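CBS domain-containing protein (Pyrococcus horikoshii, PDB 2YZI) is of unknown function but carries a pair of CBS domains, modules that in many relatives bind adenine nucleotides and regulate partner proteins or domains. Local coordinates at residues B[84-89]-B[107-112]. Numbering follows the deposited sequence.
Sequences TANVNT and LIEEEG
Val87 lays its CG1 methyl against Ile108, 3.6 Å from CG2 of that residue; the same methyl also lies over CB of Glu110, with CG2 of Val87 resting more loosely on that chain, and a short, branched apolar side chain suits this place. Behind it, strands 84-86 and 105-110 run parallel, with Ala85 N giving its hydrogen to Leu107 O, Glu109 N to Ala85 O (2.8 Å) and Val87 N to Glu109 O (2.9 Å), so the pairing continues one residue past the shorter strand. Ala85 shares a face with Ile108, and its CB methyl lies 4.2 Å from Ile108 CD1, a loose apolar contact. The other face, with Thr84, Leu107, Asn86 and Glu109, becomes fully polar at the C-terminal ends of the strands, where Asn86 stands beside Glu109. Here CG of Asn86 stands anti to the backbone N (chi1 -176°), which carries ND2 across to Glu109 OE1 at 3.1 Å; the amide reaches that oxygen from above the carboxylate plane. Asparagine suits the site because its other end works too: OD1 accepts from Asn88 N at 2.9 Å, an Asx turn within the type I turn from Asn86 to Thr89. With an alanine here, Asn88 N would probably lose this acceptor and Glu109 OE1 its amide donor, and the turn would be less firmly held. Glu109 bends at chi2 (-87°), and its two oxygens divide the work: OE1 also accepts a hydrogen bond from a water that is itself bonded to Thr84 OG1, while OE2 uses its anti lone pair to accept from Gly112 N at 3.0 Å, bracing the turn after the strand. The pair belongs to a beta-alpha-beta unit of the second CBS domain: helix 91-101 links the two strands and packs Val94 on the small Ala85, and antiparallel strand 113-119 flanks strand 105-110 on its other edge.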
ATOM      1  N   THR B  84     -12.732  11.102   4.047  1.00 22.00           N
ATOM      2  CA  THR B  84     -13.759  10.168   3.642  1.00 21.05           C
ATOM      3  C   THR B  84     -14.388  10.444   2.300  1.00 21.57           C
ATOM      4  O   THR B  84     -14.089  11.427   1.629  1.00 22.36           O
ATOM      5  CB  THR B  84     -14.891  10.161   4.668  1.00 22.67           C
ATOM      6  OG1 THR B  84     -15.522  11.445   4.662  1.00 22.64           O
ATOM      7  CG2 THR B  84     -14.356   9.878   6.065  1.00 19.87           C
ATOM      8  N   ALA B  85     -15.285   9.545   1.935  1.00 20.71           N
ATOM      9  CA  ALA B  85     -16.029   9.621   0.703  1.00 20.42           C
ATOM     10  C   ALA B  85     -17.382   9.038   1.059  1.00 21.52           C
ATOM     11  O   ALA B  85     -17.474   8.133   1.881  1.00 22.36           O
ATOM     12  CB  ALA B  85     -15.357   8.783  -0.372  1.00 20.56           C
ATOM     13  N   ASN B  86     -18.432   9.550   0.447  1.00 20.51           N
ATOM     14  CA  ASN B  86     -19.764   9.056   0.722  1.00 21.29           C
ATOM     15  C   ASN B  86     -20.055   7.766  -0.067  1.00 22.96           C
ATOM     16  O   ASN B  86     -19.525   7.563  -1.162  1.00 23.72           O
ATOM     17  CB  ASN B  86     -20.760  10.150   0.374  1.00 19.80           C
ATOM     18  CG  ASN B  86     -22.166   9.774   0.707  1.00 19.52           C
ATOM     19  OD1 ASN B  86     -22.877   9.183  -0.114  1.00 19.08           O
ATOM     20  ND2 ASN B  86     -22.585  10.100   1.925  1.00 17.03           N
ATOM     21  N   VAL B  87     -20.895   6.895   0.490  1.00 23.93           N
ATOM     22  CA  VAL B  87     -21.233   5.628  -0.172  1.00 25.18           C
ATOM     23  C   VAL B  87     -21.697   5.816  -1.612  1.00 25.43           C
ATOM     24  O   VAL B  87     -21.447   4.964  -2.462  1.00 26.65           O
ATOM     25  CB  VAL B  87     -22.342   4.839   0.590  1.00 23.92           C
ATOM     26  CG1 VAL B  87     -21.830   4.388   1.938  1.00 22.02           C
ATOM     27  CG2 VAL B  87     -23.577   5.705   0.773  1.00 25.96           C
ATOM     28  N   ASN B  88     -22.362   6.935  -1.882  1.00 26.62           N
ATOM     29  CA  ASN B  88     -22.875   7.214  -3.221  1.00 26.44           C
ATOM     30  C   ASN B  88     -21.919   7.933  -4.166  1.00 26.46           C
ATOM     31  O   ASN B  88     -22.230   8.097  -5.339  1.00 28.79           O
ATOM     32  CB  ASN B  88     -24.184   7.997  -3.124  1.00 26.78           C
ATOM     33  CG  ASN B  88     -25.318   7.155  -2.593  1.00 27.10           C
ATOM     34  OD1 ASN B  88     -26.202   7.654  -1.901  1.00 30.48           O
ATOM     35  ND2 ASN B  88     -25.308   5.872  -2.922  1.00 25.72           N
ATOM     36  N   THR B  89     -20.768   8.364  -3.656  1.00 25.97           N
ATOM     37  CA  THR B  89     -19.764   9.035  -4.476  1.00 23.92           C
ATOM     38  C   THR B  89     -19.283   8.021  -5.510  1.00 23.00           C
ATOM     39  O   THR B  89     -18.865   6.929  -5.149  1.00 24.30           O
ATOM     40  CB  THR B  89     -18.527   9.461  -3.635  1.00 24.73           C
ATOM     41  OG1 THR B  89     -18.931  10.313  -2.557  1.00 26.23           O
ATOM     42  CG2 THR B  89     -17.512  10.190  -4.509  1.00 22.70           C
ATOM     43  N   LEU B 107     -11.787   6.124   4.104  1.00 18.17           N
ATOM     44  CA  LEU B 107     -12.956   5.672   4.856  1.00 17.48           C
ATOM     45  C   LEU B 107     -14.250   6.046   4.139  1.00 19.10           C
ATOM     46  O   LEU B 107     -14.352   7.118   3.544  1.00 18.54           O
ATOM     47  CB  LEU B 107     -12.943   6.263   6.273  1.00 14.19           C
ATOM     48  CG  LEU B 107     -11.852   5.716   7.204  1.00 14.55           C
ATOM     49  CD1 LEU B 107     -11.809   6.476   8.510  1.00 14.00           C
ATOM     50  CD2 LEU B 107     -12.123   4.252   7.462  1.00 14.41           C
ATOM     51  N   ILE B 108     -15.231   5.151   4.177  1.00 19.24           N
ATOM     52  CA  ILE B 108     -16.503   5.414   3.531  1.00 19.34           C
ATOM     53  C   ILE B 108     -17.530   5.834   4.571  1.00 21.87           C
ATOM     54  O   ILE B 108     -17.645   5.247   5.648  1.00 20.83           O
ATOM     55  CB  ILE B 108     -17.013   4.187   2.755  1.00 18.46           C
ATOM     56  CG1 ILE B 108     -15.924   3.683   1.786  1.00 18.91           C
ATOM     57  CG2 ILE B 108     -18.271   4.557   1.978  1.00 17.18           C
ATOM     58  CD1 ILE B 108     -15.436   4.717   0.774  1.00 14.93           C
ATOM     59  N   GLU B 109     -18.279   6.874   4.229  1.00 24.79           N
ATOM     60  CA  GLU B 109     -19.276   7.432   5.120  1.00 26.43           C
ATOM     61  C   GLU B 109     -20.681   7.390   4.553  1.00 27.28           C
ATOM     62  O   GLU B 109     -20.884   7.467   3.343  1.00 27.19           O
ATOM     63  CB  GLU B 109     -18.876   8.876   5.451  1.00 27.18           C
ATOM     64  CG  GLU B 109     -19.959   9.751   6.054  1.00 30.99           C
ATOM     65  CD  GLU B 109     -20.818  10.427   5.004  1.00 32.51           C
ATOM     66  OE1 GLU B 109     -20.293  10.716   3.903  1.00 34.66           O
ATOM     67  OE2 GLU B 109     -22.011  10.681   5.287  1.00 33.78           O
ATOM     68  N   GLU B 110     -21.644   7.238   5.451  1.00 27.57           N
ATOM     69  CA  GLU B 110     -23.056   7.237   5.110  1.00 28.50           C
ATOM     70  C   GLU B 110     -23.805   7.873   6.285  1.00 27.44           C
ATOM     71  O   GLU B 110     -23.745   7.387   7.407  1.00 25.72           O
ATOM     72  CB  GLU B 110     -23.574   5.816   4.861  1.00 28.51           C
ATOM     73  CG  GLU B 110     -25.069   5.787   4.566  1.00 29.97           C
ATOM     74  CD  GLU B 110     -25.596   4.399   4.271  1.00 33.27           C
ATOM     75  OE1 GLU B 110     -25.260   3.458   5.019  1.00 35.25           O
ATOM     76  OE2 GLU B 110     -26.363   4.252   3.296  1.00 33.09           O
ATOM     77  N   GLU B 111     -24.485   8.979   6.022  1.00 29.14           N
ATOM     78  CA  GLU B 111     -25.233   9.678   7.055  1.00 31.17           C
ATOM     79  C   GLU B 111     -24.399   9.993   8.296  1.00 30.93           C
ATOM     80  O   GLU B 111     -24.900   9.943   9.416  1.00 31.51           O
ATOM     81  CB  GLU B 111     -26.465   8.859   7.443  1.00 33.71           C
ATOM     82  CG  GLU B 111     -27.518   8.807   6.359  1.00 39.05           C
ATOM     83  CD  GLU B 111     -28.654   7.868   6.697  1.00 42.99           C
ATOM     84  OE1 GLU B 111     -28.452   6.637   6.613  1.00 44.25           O
ATOM     85  OE2 GLU B 111     -29.746   8.363   7.049  1.00 43.90           O
ATOM     86  N   GLY B 112     -23.122  10.297   8.092  1.00 30.14           N
ATOM     87  CA  GLY B 112     -22.263  10.653   9.207  1.00 29.23           C
ATOM     88  C   GLY B 112     -21.406   9.570   9.831  1.00 27.89           C
ATOM     89  O   GLY B 112     -20.410   9.880  10.473  1.00 27.21           O
TER
HETATM   90  O   HOH W   1     -17.805  11.760   2.866  1.00 20.57           O
HETATM   91  O   HOH W   2     -24.908   9.472   3.515  1.00 25.85           O